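Hypothetical protein TM1553 (Thermotoga maritima, PDB 1VRM) probably transfers FMN from FAD onto target proteins as an ApbE-type flavin transferase. Local coordinates at residues D104-R109 / K136-K141; L123-R128 / R238-D243; G163-G168 / A275-T280; H248-P253 / A281-A286; G261-T266 / L305-G310. All blocks are in the same frame, centred on the assembly; numbering follows the deposited sequence.

Contact 1. Residues D104-R109 / K136-K141; sequences DPTVGR and KHTGYK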
# COMPACT_ATOMS: atom_id res chain seq x y z
N ASP A 104 -5.06 -1.45 -9.22
CA ASP A 104 -4.85 -0.65 -10.40
C ASP A 104 -4.49 0.77 -9.97
O ASP A 104 -5.31 1.42 -9.34
CB ASP A 104 -6.12 -0.65 -11.21
CG ASP A 104 -5.92 -0.08 -12.62
OD1 ASP A 104 -5.09 0.84 -12.72
OD2 ASP A 104 -6.55 -0.54 -13.62
N PRO A 105 -3.28 1.23 -10.35
CA PRO A 105 -2.84 2.56 -9.94
C PRO A 105 -3.54 3.67 -10.74
O PRO A 105 -3.24 4.82 -10.52
CB PRO A 105 -1.35 2.51 -10.22
CG PRO A 105 -1.21 1.67 -11.38
CD PRO A 105 -2.26 0.58 -11.19
N THR A 106 -4.45 3.35 -11.64
CA THR A 106 -5.20 4.39 -12.33
C THR A 106 -6.62 4.64 -11.78
O THR A 106 -7.50 5.10 -12.48
CB THR A 106 -5.26 4.13 -13.83
OG1 THR A 106 -6.02 2.93 -14.04
CG2 THR A 106 -3.85 3.99 -14.43
N VAL A 107 -6.80 4.33 -10.51
CA VAL A 107 -8.03 4.75 -9.80
C VAL A 107 -8.06 6.26 -9.49
O VAL A 107 -8.99 6.71 -8.82
CB VAL A 107 -8.22 3.94 -8.47
CG1 VAL A 107 -8.57 2.48 -8.77
CG2 VAL A 107 -7.01 4.02 -7.63
N GLY A 108 -7.10 7.06 -9.98
CA GLY A 108 -7.05 8.45 -9.63
C GLY A 108 -8.31 9.23 -9.97
O GLY A 108 -8.80 10.01 -9.16
N ARG A 109 -8.86 9.07 -11.19
CA ARG A 109 -10.06 9.81 -11.55
C ARG A 109 -11.24 9.46 -10.62
O ARG A 109 -12.05 10.32 -10.29
CB ARG A 109 -10.47 9.61 -13.01
CG ARG A 109 -9.54 10.24 -14.03
CD ARG A 109 -9.56 11.71 -14.08
NE ARG A 109 -10.87 12.20 -14.49
CZ ARG A 109 -11.29 12.36 -15.76
NH1 ARG A 109 -10.50 12.07 -16.77
NH2 ARG A 109 -12.50 12.87 -15.99
N LYS A 136 -14.59 4.98 -17.78
CA LYS A 136 -13.96 5.15 -19.10
C LYS A 136 -12.59 5.81 -18.98
O LYS A 136 -11.80 5.79 -19.92
CB LYS A 136 -14.80 6.01 -20.02
CG LYS A 136 -16.23 5.54 -20.19
CD LYS A 136 -16.94 6.34 -21.25
CE LYS A 136 -18.33 5.80 -21.55
NZ LYS A 136 -19.23 6.06 -20.42
N HIS A 137 -12.37 6.46 -17.85
CA HIS A 137 -11.10 7.16 -17.55
C HIS A 137 -10.36 6.49 -16.42
O HIS A 137 -9.70 7.17 -15.62
CB HIS A 137 -11.40 8.61 -17.25
CG HIS A 137 -12.38 9.20 -18.21
ND1 HIS A 137 -12.14 9.21 -19.58
CD2 HIS A 137 -13.64 9.65 -18.04
CE1 HIS A 137 -13.22 9.66 -20.19
NE2 HIS A 137 -14.13 9.96 -19.28
N THR A 138 -10.43 5.15 -16.44
CA THR A 138 -9.81 4.27 -15.44
C THR A 138 -9.25 3.09 -16.21
O THR A 138 -9.88 2.68 -17.16
CB THR A 138 -10.88 3.74 -14.47
OG1 THR A 138 -11.53 4.87 -13.85
CG2 THR A 138 -10.28 2.84 -13.37
N GLY A 139 -8.08 2.61 -15.84
CA GLY A 139 -7.56 1.34 -16.41
C GLY A 139 -6.07 1.44 -16.65
O GLY A 139 -5.61 2.35 -17.37
N TYR A 140 -5.31 0.50 -16.08
CA TYR A 140 -3.82 0.61 -16.15
C TYR A 140 -3.27 0.56 -17.55
O TYR A 140 -2.16 1.04 -17.80
CB TYR A 140 -3.14 -0.47 -15.32
CG TYR A 140 -3.28 -1.86 -15.87
CD1 TYR A 140 -4.44 -2.60 -15.67
CD2 TYR A 140 -2.23 -2.45 -16.59
CE1 TYR A 140 -4.57 -3.91 -16.16
CE2 TYR A 140 -2.36 -3.73 -17.11
CZ TYR A 140 -3.52 -4.44 -16.89
OH TYR A 140 -3.62 -5.72 -17.40
N LYS A 141 -3.99 -0.05 -18.47
CA LYS A 141 -3.53 -0.11 -19.85
C LYS A 141 -3.45 1.26 -20.54
O LYS A 141 -2.88 1.39 -21.63
CB LYS A 141 -4.38 -1.09 -20.66
CG LYS A 141 -4.26 -2.54 -20.17
CD LYS A 141 -5.25 -3.44 -20.91
CE LYS A 141 -5.15 -4.87 -20.43
NZ LYS A 141 -6.02 -5.77 -21.25
O HOH W 1 -7.93 7.43 -13.60
O HOH W 2 -10.11 6.11 -11.86
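The Arg109 guanidinium and the His137 ring are nearly parallel, with planes 4° apart. His137 CB lies over the guanidinium face, 3.6 Å from Arg109 NH1. Lys136 CB lies over the centre of one imidazole face. Polar ends are held elsewhere: His137 NE2 by Glu133, ND1 by Asn156 O, and Arg109 NH1 by Gly157 O. The Tyr140 ring carries Lys141 CG on one face and Asp104 OD2 at its edge, in plane. The Asp104 carboxylate is turned 67° from that ring. Asp104 OD2 uses its syn lone pair to accept from Tyr140 N at 2.9 Å, in a bent bond. OD1 serves its own segment, taking Thr106 N at 2.8 Å and Thr106 OG1 at 2.6 Å. Thr106 OG1 sits between its backbone N and carbonyl carbon (chi1 65°), where it accepts from Gly139 N at 2.8 Å. Were Asp104 an alanine, Tyr140 N would probably lose its acceptor and the Thr106 hydroxyl would be freer to turn. Water 1 accepts from Arg109 N and lies within hydrogen-bonding distance of Thr106 O and His137 O. Water 2 joins Thr106 O to Thr138 OG1, which also bonds to Ala134 O. The bond from Thr106 N to Asp104 OD1 makes an Asx turn. It lies within a type I turn that leads into helix 108-114 and is fastened here to the loop before strand 143-146.

Contact 2. Residues L123-R128 / R238-D243; sequences LRVPSR and RYFVVD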
# COMPACT_ATOMS: atom_id res chain seq x y z
N LEU A 123 -15.84 15.11 -0.03
CA LEU A 123 -16.22 13.70 0.11
C LEU A 123 -17.72 13.57 -0.18
O LEU A 123 -18.55 14.26 0.41
CB LEU A 123 -15.91 13.16 1.50
CG LEU A 123 -14.43 13.01 1.84
CD1 LEU A 123 -14.30 12.88 3.36
CD2 LEU A 123 -13.81 11.84 1.12
N ARG A 124 -18.06 12.69 -1.11
CA ARG A 124 -19.44 12.52 -1.53
C ARG A 124 -19.63 11.20 -2.22
O ARG A 124 -18.67 10.60 -2.66
CB ARG A 124 -19.87 13.66 -2.48
CG ARG A 124 -19.21 13.65 -3.81
CD ARG A 124 -19.62 14.82 -4.62
NE ARG A 124 -18.92 14.75 -5.88
CZ ARG A 124 -19.44 14.28 -7.00
NH1 ARG A 124 -20.70 13.89 -7.08
NH2 ARG A 124 -18.67 14.23 -8.07
N VAL A 125 -20.89 10.77 -2.33
CA VAL A 125 -21.27 9.62 -3.10
C VAL A 125 -21.66 10.10 -4.50
O VAL A 125 -22.70 10.74 -4.66
CB VAL A 125 -22.46 8.83 -2.48
CG1 VAL A 125 -22.77 7.60 -3.26
CG2 VAL A 125 -22.17 8.50 -0.97
N PRO A 126 -20.82 9.83 -5.50
CA PRO A 126 -21.15 10.26 -6.85
C PRO A 126 -22.32 9.45 -7.38
O PRO A 126 -22.57 8.36 -6.91
CB PRO A 126 -19.86 9.93 -7.64
CG PRO A 126 -18.78 9.75 -6.59
CD PRO A 126 -19.53 9.10 -5.48
N SER A 127 -23.05 10.00 -8.36
CA SER A 127 -24.10 9.19 -8.96
C SER A 127 -23.60 8.02 -9.80
O SER A 127 -22.43 8.01 -10.25
CB SER A 127 -24.97 10.09 -9.85
OG SER A 127 -24.24 10.49 -11.02
N ARG A 128 -24.47 7.06 -10.04
CA ARG A 128 -24.15 5.94 -10.91
C ARG A 128 -23.66 6.41 -12.28
O ARG A 128 -22.69 5.89 -12.85
CB ARG A 128 -25.37 5.03 -11.12
CG ARG A 128 -25.01 3.78 -11.85
CD ARG A 128 -26.21 2.85 -12.03
NE ARG A 128 -25.90 1.72 -12.92
N ARG A 238 -9.42 4.56 5.61
CA ARG A 238 -9.81 5.88 5.10
C ARG A 238 -11.26 5.74 4.64
O ARG A 238 -11.51 5.13 3.58
CB ARG A 238 -8.88 6.26 3.96
CG ARG A 238 -9.10 7.64 3.38
N TYR A 239 -12.19 6.25 5.45
CA TYR A 239 -13.60 6.19 5.12
C TYR A 239 -14.39 7.40 5.61
O TYR A 239 -13.96 8.13 6.50
CB TYR A 239 -14.26 4.92 5.68
CG TYR A 239 -14.44 4.87 7.19
CD1 TYR A 239 -13.44 4.36 8.01
CD2 TYR A 239 -15.63 5.31 7.81
CE1 TYR A 239 -13.62 4.29 9.40
CE2 TYR A 239 -15.82 5.24 9.16
CZ TYR A 239 -14.81 4.74 9.96
OH TYR A 239 -15.02 4.69 11.33
N PHE A 240 -15.56 7.55 5.03
CA PHE A 240 -16.56 8.53 5.47
C PHE A 240 -17.91 7.80 5.51
O PHE A 240 -18.04 6.71 5.02
CB PHE A 240 -16.54 9.81 4.61
CG PHE A 240 -17.02 9.63 3.21
CD1 PHE A 240 -16.16 9.19 2.20
CD2 PHE A 240 -18.32 9.99 2.85
CE1 PHE A 240 -16.62 9.05 0.91
CE2 PHE A 240 -18.78 9.85 1.58
CZ PHE A 240 -17.93 9.43 0.59
N VAL A 241 -18.90 8.44 6.11
CA VAL A 241 -20.22 7.83 6.31
C VAL A 241 -21.24 8.84 5.82
O VAL A 241 -21.15 10.06 6.14
CB VAL A 241 -20.41 7.55 7.82
CG1 VAL A 241 -21.80 7.13 8.12
CG2 VAL A 241 -19.35 6.49 8.30
N VAL A 242 -22.20 8.33 5.04
CA VAL A 242 -23.33 9.12 4.57
C VAL A 242 -24.53 8.25 4.75
O VAL A 242 -24.54 7.12 4.30
CB VAL A 242 -23.21 9.52 3.08
CG1 VAL A 242 -24.48 10.27 2.62
CG2 VAL A 242 -21.99 10.37 2.90
N ASP A 243 -25.51 8.76 5.50
CA ASP A 243 -26.77 8.02 5.75
C ASP A 243 -26.56 6.61 6.23
O ASP A 243 -27.21 5.68 5.75
CB ASP A 243 -27.66 8.02 4.51
CG ASP A 243 -28.05 9.41 4.07
OD1 ASP A 243 -28.17 10.31 4.95
OD2 ASP A 243 -28.24 9.61 2.85
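Phe240 belongs to a small antiparallel hairpin, strands 239-242 and 245-248, and packs on Leu123 and its neighbours in an irregular loop. Leu123 and Phe240 run past one another, pointing opposite ways. Leu123 CB stands over the centre of the Phe240 ring, 4.0 Å from the centroid and 8° off the normal, as a CH-pi contact. Further along the leucine, Leu123 CD2 comes to 3.7 Å from Phe240 CD1, and Leu123 CD1 lies 4.0 Å from Phe240 CB. With its CG between the backbone N and the carbonyl carbon (chi1 69°), Phe240 sends its ring out from the strand toward the loop. That loop links helix 108-114 to helix 128-135, so the hairpin is packed against the connection between two helices. Trp114 of the first helix also touches Phe240, and the Tyr247 ring of the partner strand meets it at about 30°. The far end of the phenyl ring reaches the loop backbone, with CZ 3.5 Å from Arg124 O. Val125 N lies at the ring edge. Two residues on from Phe240, Val242 also points at the loop, and its CG2 is 4.3 Å from Val125 CG2. Arg124 starts away from the strand at CB, and its guanidinium forms a salt bridge with Glu130.

Contact 3. Residues G163-G168 / A275-T280; sequences GGIAKG and ADALST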
# COMPACT_ATOMS: atom_id res chain seq x y z
N GLY A 163 -1.19 5.35 -3.88
CA GLY A 163 -1.42 5.16 -2.47
C GLY A 163 -1.49 3.68 -2.09
O GLY A 163 -1.30 3.33 -0.91
N GLY A 164 -1.77 2.80 -3.06
CA GLY A 164 -1.91 1.37 -2.78
C GLY A 164 -0.58 0.63 -2.75
O GLY A 164 -0.55 -0.55 -2.42
N ILE A 165 0.52 1.31 -3.10
CA ILE A 165 1.84 0.69 -3.18
C ILE A 165 2.95 1.53 -2.52
O ILE A 165 4.04 1.03 -2.23
CB ILE A 165 2.17 0.30 -4.69
CG1 ILE A 165 3.34 -0.66 -4.79
CG2 ILE A 165 2.33 1.57 -5.56
CD1 ILE A 165 3.57 -1.18 -6.20
N ALA A 166 2.69 2.83 -2.31
CA ALA A 166 3.75 3.76 -1.92
C ALA A 166 4.28 3.50 -0.51
O ALA A 166 5.48 3.67 -0.29
CB ALA A 166 3.24 5.18 -2.01
N LYS A 167 3.41 3.07 0.41
CA LYS A 167 3.90 2.72 1.75
C LYS A 167 4.86 1.54 1.69
O LYS A 167 5.93 1.58 2.29
CB LYS A 167 2.77 2.42 2.75
CG LYS A 167 1.95 3.63 3.21
CD LYS A 167 1.04 3.23 4.38
CE LYS A 167 -0.07 2.33 3.98
NZ LYS A 167 -1.03 3.06 3.08
N GLY A 168 4.51 0.49 0.93
CA GLY A 168 5.38 -0.65 0.78
C GLY A 168 6.72 -0.27 0.18
O GLY A 168 7.79 -0.74 0.60
N ALA A 275 3.58 -6.93 -0.46
CA ALA A 275 2.56 -7.11 0.54
C ALA A 275 1.53 -6.00 0.42
O ALA A 275 0.33 -6.24 0.56
CB ALA A 275 3.18 -7.13 1.95
N ASP A 276 1.99 -4.76 0.18
CA ASP A 276 1.09 -3.60 0.08
C ASP A 276 0.19 -3.72 -1.17
O ASP A 276 -1.03 -3.63 -1.07
CB ASP A 276 1.93 -2.30 0.05
CG ASP A 276 1.15 -1.05 0.30
OD1 ASP A 276 -0.00 -1.15 0.73
OD2 ASP A 276 1.75 0.05 0.06
N ALA A 277 0.79 -3.95 -2.36
CA ALA A 277 -0.00 -4.03 -3.60
C ALA A 277 -1.00 -5.19 -3.53
O ALA A 277 -2.15 -5.07 -3.94
CB ALA A 277 0.84 -4.18 -4.82
N LEU A 278 -0.53 -6.34 -3.05
CA LEU A 278 -1.38 -7.51 -3.04
C LEU A 278 -2.42 -7.48 -1.92
O LEU A 278 -3.48 -8.08 -2.07
CB LEU A 278 -0.55 -8.79 -3.04
CG LEU A 278 0.29 -9.00 -4.30
CD1 LEU A 278 0.98 -10.35 -4.26
CD2 LEU A 278 -0.51 -8.89 -5.57
N SER A 279 -2.20 -6.69 -0.89
CA SER A 279 -3.23 -6.61 0.16
C SER A 279 -4.43 -5.83 -0.43
O SER A 279 -5.56 -6.17 -0.17
CB SER A 279 -2.73 -6.00 1.45
OG SER A 279 -2.42 -4.63 1.30
N THR A 280 -4.14 -4.81 -1.25
CA THR A 280 -5.18 -4.06 -1.93
C THR A 280 -5.93 -4.97 -2.89
O THR A 280 -7.14 -5.03 -2.91
CB THR A 280 -4.54 -2.85 -2.66
OG1 THR A 280 -3.92 -1.99 -1.67
CG2 THR A 280 -5.57 -2.07 -3.46
O HOH W 3 0.44 2.22 0.56
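Asp276 makes a polar contact between helix 272-296 and the glycine-rich start of helix 166-181, close to the centre of the chain. Its CG is anti to the backbone N (chi1 -165°), which carries the carboxylate across to the other segment. OD2 accepts from Gly168 N at 2.9 Å with an N-H...O angle of 159°. This donor approaches from above the carboxylate plane, 38° out of it. Water 3 gives OD2 a second proton donor at 2.6 Å. The same water donates to Gly163 O and accepts from Lys167 N and, at 3.0 Å, from Lys167 NZ. The lysine thus reaches the aspartate through water. Gly164 O lies 3.2 Å from Asp276 CG, against the carboxyl carbon. Gly168 has no side chain to interfere, and a CB there would clash with Asp276 CB. On the apolar side, Ile165 CD1 touches Ala277 CB at 4.3 Å. Asp276 OD1 and Thr280 OG1 both hydrogen-bond to an unidentified ligand, and Asp194 lies close to Asp276 OD1. This is consistent with a place at the active-site pocket of an ApbE protein. Helix 83-98 flanks the contact, with its Phe95 against Ile165 and Ala277. Ala275 packs toward strands 229-234 and 262-269, touching Ala231 and Ile267.

Contact 4. Residues H248-P253 / A281-A286; sequences HHILDP and AGFVMA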
# COMPACT_ATOMS: atom_id res chain seq x y z
N HIS A 248 -15.41 3.66 1.84
CA HIS A 248 -13.97 3.62 2.11
C HIS A 248 -13.20 3.71 0.77
O HIS A 248 -13.79 3.61 -0.32
CB HIS A 248 -13.63 2.34 2.86
CG HIS A 248 -13.92 1.11 2.08
ND1 HIS A 248 -13.09 0.66 1.07
CD2 HIS A 248 -14.95 0.24 2.15
CE1 HIS A 248 -13.62 -0.43 0.54
NE2 HIS A 248 -14.73 -0.72 1.20
N HIS A 249 -11.89 3.92 0.89
CA HIS A 249 -11.05 4.32 -0.25
C HIS A 249 -10.59 3.18 -1.13
O HIS A 249 -9.93 3.41 -2.15
CB HIS A 249 -9.83 5.09 0.27
CG HIS A 249 -8.73 4.20 0.72
ND1 HIS A 249 -8.84 3.38 1.83
CD2 HIS A 249 -7.52 3.92 0.16
CE1 HIS A 249 -7.72 2.69 1.97
NE2 HIS A 249 -6.91 2.99 0.97
N ILE A 250 -10.90 1.95 -0.74
CA ILE A 250 -10.46 0.78 -1.54
C ILE A 250 -11.53 0.48 -2.57
O ILE A 250 -12.43 -0.35 -2.42
CB ILE A 250 -10.13 -0.46 -0.72
CG1 ILE A 250 -9.19 -0.09 0.43
CG2 ILE A 250 -9.47 -1.53 -1.63
CD1 ILE A 250 -8.99 -1.21 1.43
N LEU A 251 -11.41 1.19 -3.70
CA LEU A 251 -12.37 1.02 -4.78
C LEU A 251 -12.07 -0.21 -5.61
O LEU A 251 -10.90 -0.56 -5.83
CB LEU A 251 -12.34 2.28 -5.68
CG LEU A 251 -12.57 3.62 -4.98
CD1 LEU A 251 -12.57 4.83 -5.97
CD2 LEU A 251 -13.85 3.67 -4.21
N ASP A 252 -13.11 -0.89 -6.02
CA ASP A 252 -13.01 -1.93 -7.06
C ASP A 252 -12.84 -1.20 -8.42
O ASP A 252 -13.74 -0.54 -8.89
CB ASP A 252 -14.25 -2.80 -7.03
CG ASP A 252 -14.18 -3.95 -8.02
OD1 ASP A 252 -13.39 -3.87 -9.00
OD2 ASP A 252 -14.94 -4.93 -7.81
N PRO A 253 -11.65 -1.33 -9.04
CA PRO A 253 -11.49 -0.59 -10.29
C PRO A 253 -12.41 -0.97 -11.42
O PRO A 253 -12.56 -0.16 -12.36
CB PRO A 253 -10.03 -0.89 -10.69
CG PRO A 253 -9.36 -1.20 -9.39
CD PRO A 253 -10.39 -2.00 -8.67
N ALA A 281 -5.18 -5.68 -3.74
CA ALA A 281 -5.82 -6.57 -4.71
C ALA A 281 -6.66 -7.65 -4.02
O ALA A 281 -7.77 -7.96 -4.44
CB ALA A 281 -4.78 -7.26 -5.57
N GLY A 282 -6.10 -8.23 -2.97
CA GLY A 282 -6.84 -9.29 -2.23
C GLY A 282 -8.11 -8.76 -1.60
O GLY A 282 -9.15 -9.45 -1.57
N PHE A 283 -8.06 -7.55 -1.08
CA PHE A 283 -9.26 -6.91 -0.51
C PHE A 283 -10.37 -6.82 -1.58
O PHE A 283 -11.50 -7.18 -1.35
CB PHE A 283 -8.94 -5.52 -0.02
CG PHE A 283 -10.06 -4.88 0.77
CD1 PHE A 283 -11.10 -4.26 0.08
CD2 PHE A 283 -10.07 -4.90 2.14
CE1 PHE A 283 -12.14 -3.65 0.78
CE2 PHE A 283 -11.12 -4.31 2.85
CZ PHE A 283 -12.14 -3.67 2.15
N VAL A 284 -10.02 -6.33 -2.76
CA VAL A 284 -10.96 -6.21 -3.85
C VAL A 284 -11.46 -7.56 -4.34
O VAL A 284 -12.61 -7.69 -4.69
CB VAL A 284 -10.33 -5.43 -5.03
CG1 VAL A 284 -11.20 -5.53 -6.29
CG2 VAL A 284 -9.98 -3.98 -4.63
N MSE A 285 -10.59 -8.56 -4.43
CA MSE A 285 -10.99 -9.85 -4.99
C MSE A 285 -11.73 -10.74 -4.00
O MSE A 285 -12.47 -11.63 -4.42
CB MSE A 285 -9.73 -10.55 -5.49
CG MSE A 285 -9.16 -9.88 -6.70
SE MSE A 285 -7.54 -10.78 -7.34
CE MSE A 285 -8.58 -12.32 -8.30
N ALA A 286 -11.48 -10.55 -2.71
CA ALA A 286 -11.99 -11.51 -1.70
C ALA A 286 -13.50 -11.39 -1.48
O ALA A 286 -14.14 -12.32 -0.96
CB ALA A 286 -11.27 -11.36 -0.40
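Ile250 packs on Phe283 and Val284 of helix 272-296 from the centre of an inverse gamma turn, in the loop between strands 245-248 and 262-269. The side chain can be followed outward. CB lies 4.0 Å from Phe283 CD1. The CG2 branch fits between two residues of the helix, 3.6 Å from Phe283 CD1 and 3.9 Å from Val284 CG2. CG1, anti to the carbonyl carbon (chi1 -49°), passes over one face of the His249 ring, toward its rim. The chain ends at CD1, a CH-pi contact 3.7 Å from the Phe283 centroid and only 4° off the ring normal. Phe283 also has an aromatic partner, His248, at the end of strand 245-248. Its edge points at the face of His248 in an offset edge-to-face pair, with centroids 5.3 Å apart and planes at 79°. The histidine is fixed in turn: ND1 accepts from Ile250 N at 3.1 Å close to the ring plane, and NE2 binds Ala259 O. With an alanine in place of Phe283, Ile250 CD1 and the His248 face would probably lose their common partner and leave a gap between loop and helix. Val262 of the main sheet also touches the phenyl ring, while Val265 packs nearer the base of the Phe283 side chain. Asp252 is tied to Lys288 by a salt bridge and to Ser254 by a hydrogen bond. Its side chain crosses that of Val284 at about a right angle, with Asp252 CG 3.8 Å from Val284 CG1.

Contact 5. Residues G261-T266 / L305-G310; sequences GVWSVT and LIVLEG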
# COMPACT_ATOMS: atom_id res chain seq x y z
N GLY A 261 -17.93 -6.67 1.18
CA GLY A 261 -17.86 -8.06 1.57
C GLY A 261 -16.66 -8.44 2.41
O GLY A 261 -16.58 -9.56 2.92
N VAL A 262 -15.77 -7.47 2.64
CA VAL A 262 -14.46 -7.73 3.29
C VAL A 262 -14.12 -6.60 4.27
O VAL A 262 -14.29 -5.42 3.95
CB VAL A 262 -13.32 -7.83 2.22
CG1 VAL A 262 -11.99 -8.20 2.90
CG2 VAL A 262 -13.66 -8.81 1.15
N TRP A 263 -13.69 -6.94 5.48
CA TRP A 263 -13.27 -5.97 6.45
C TRP A 263 -11.76 -5.70 6.41
O TRP A 263 -11.30 -4.55 6.50
CB TRP A 263 -13.72 -6.34 7.85
CG TRP A 263 -15.21 -6.15 8.09
CD1 TRP A 263 -16.10 -5.48 7.32
CD2 TRP A 263 -15.95 -6.61 9.25
NE1 TRP A 263 -17.36 -5.52 7.90
CE2 TRP A 263 -17.28 -6.19 9.09
CE3 TRP A 263 -15.59 -7.30 10.39
CZ2 TRP A 263 -18.27 -6.47 10.05
CZ3 TRP A 263 -16.59 -7.57 11.34
CH2 TRP A 263 -17.88 -7.17 11.15
N SER A 264 -10.98 -6.77 6.28
CA SER A 264 -9.52 -6.59 6.11
C SER A 264 -8.84 -7.76 5.45
O SER A 264 -9.35 -8.88 5.45
CB SER A 264 -8.84 -6.28 7.42
OG SER A 264 -8.89 -7.37 8.30
N VAL A 265 -7.69 -7.47 4.84
CA VAL A 265 -6.84 -8.53 4.30
C VAL A 265 -5.42 -8.19 4.72
O VAL A 265 -4.98 -7.05 4.53
CB VAL A 265 -6.88 -8.57 2.76
CG1 VAL A 265 -5.80 -9.53 2.21
CG2 VAL A 265 -8.28 -8.93 2.22
N THR A 266 -4.73 -9.17 5.29
CA THR A 266 -3.37 -9.05 5.80
C THR A 266 -2.50 -10.02 5.02
O THR A 266 -2.87 -11.20 4.87
CB THR A 266 -3.28 -9.44 7.32
OG1 THR A 266 -4.12 -8.55 8.12
CG2 THR A 266 -1.87 -9.40 7.78
N LEU A 305 -4.36 -13.64 5.49
CA LEU A 305 -5.48 -13.79 6.41
C LEU A 305 -6.53 -12.76 6.00
O LEU A 305 -6.20 -11.57 5.89
CB LEU A 305 -5.04 -13.49 7.84
CG LEU A 305 -6.10 -13.57 8.95
CD1 LEU A 305 -5.48 -13.79 10.27
CD2 LEU A 305 -6.89 -12.27 9.02
N ILE A 306 -7.76 -13.20 5.80
CA ILE A 306 -8.87 -12.34 5.42
C ILE A 306 -9.89 -12.31 6.55
O ILE A 306 -10.25 -13.35 7.08
CB ILE A 306 -9.60 -12.88 4.16
CG1 ILE A 306 -8.64 -13.04 2.99
CG2 ILE A 306 -10.78 -11.99 3.81
CD1 ILE A 306 -9.18 -13.79 1.86
N VAL A 307 -10.36 -11.12 6.92
CA VAL A 307 -11.50 -11.00 7.81
C VAL A 307 -12.67 -10.58 6.93
O VAL A 307 -12.67 -9.47 6.38
CB VAL A 307 -11.29 -9.94 8.89
CG1 VAL A 307 -12.56 -9.90 9.80
CG2 VAL A 307 -10.02 -10.21 9.69
N LEU A 308 -13.61 -11.48 6.75
CA LEU A 308 -14.75 -11.22 5.91
C LEU A 308 -15.74 -10.31 6.66
O LEU A 308 -15.68 -10.19 7.87
CB LEU A 308 -15.42 -12.53 5.55
CG LEU A 308 -14.57 -13.47 4.74
CD1 LEU A 308 -15.25 -14.84 4.76
CD2 LEU A 308 -14.36 -12.90 3.34
N GLU A 309 -16.58 -9.62 5.90
CA GLU A 309 -17.66 -8.86 6.50
C GLU A 309 -18.44 -9.75 7.44
O GLU A 309 -18.84 -10.84 7.06
CB GLU A 309 -18.56 -8.31 5.43
CG GLU A 309 -19.76 -7.54 5.94
CD GLU A 309 -20.55 -6.97 4.79
OE1 GLU A 309 -20.69 -7.67 3.76
OE2 GLU A 309 -21.03 -5.82 4.94
N GLY A 310 -18.63 -9.31 8.66
CA GLY A 310 -19.31 -10.12 9.67
C GLY A 310 -18.35 -10.72 10.65
O GLY A 310 -18.72 -11.08 11.77
O HOH W 4 -19.35 -4.65 2.73
O HOH W 5 -19.57 -3.87 7.13
O HOH W 6 -6.83 -9.13 7.83
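Thr266 and Leu305 close the tight end of this strand pair with two backbone bonds, Thr266 N to Leu305 O and Leu305 N to Thr266 O, each 2.9 Å long. Next comes Val307 N to Ser264 O. Val265 and Ile306 run alongside each other, with Val265 CG2 4.2 Å from Ile306 CG1. Helix 272-296 covers their face, with Val294 on Ile306; beyond the bulge its Phe283 and Ala286 also touch Val262. On the face of Ser264, Thr266, Leu305 and Val307, Ser264 OG lies between its backbone N and carbonyl carbon (chi1 67°), which sets it 3.4 Å from Val307 CG2. Water 6 joins the two hydroxyls there, and Thr266 OG1 also bonds to Thr232. Strands 262-269 and 303-308 are antiparallel neighbours in the main eight-stranded sheet, and a classic beta bulge breaks their register. Two residues, Trp263 and Ser264, stand opposite the single Val307, whose O accepts from Trp263 N at 2.9 Å and from Ser264 N at 3.2 Å. Beyond the bulge the pair is more exposed. Glu309 N still reaches Gly261 O, but from 54° above the carbonyl plane. The Trp263 indole lies over the backbone of Glu309 and Gly310. Glu309 CA is 3.6 Å from the centroid of its five-membered ring, and Gly310 N sits over the same face. Arg215 adds a cation-pi contact. Glu309 CG packs beside Trp263 NE1, and its carboxylate is linked further through solvent: water 5, 2.9 Å from Trp263 NE1, donates to Glu309 OE2, and water 4 accepts from Gly261 N and donates weakly to Glu309 OE2.

Helix 272-296 joins contacts 3 and 4, which use consecutive segments of it and have centres about 11 Å apart. Contact 5 lies beside both. Phe283 CZ of contact 4 is 3.3 Å from Val262 O, and Ser279 CB of contact 3 is 4.0 Å from Val265 O. Contact 1 meets contact 4 at Pro253, where Asp104 CB is 3.8 Å from Pro253 CG. Contact 2 meets contact 4 where Arg238 and Tyr239 pack on His248. Contacts 1 and 3 have centres about 16 Å apart and do not touch. Unidentified ligand lies near residues of contacts 1, 3 and 4, which suggests that all three border the probable active-site pocket.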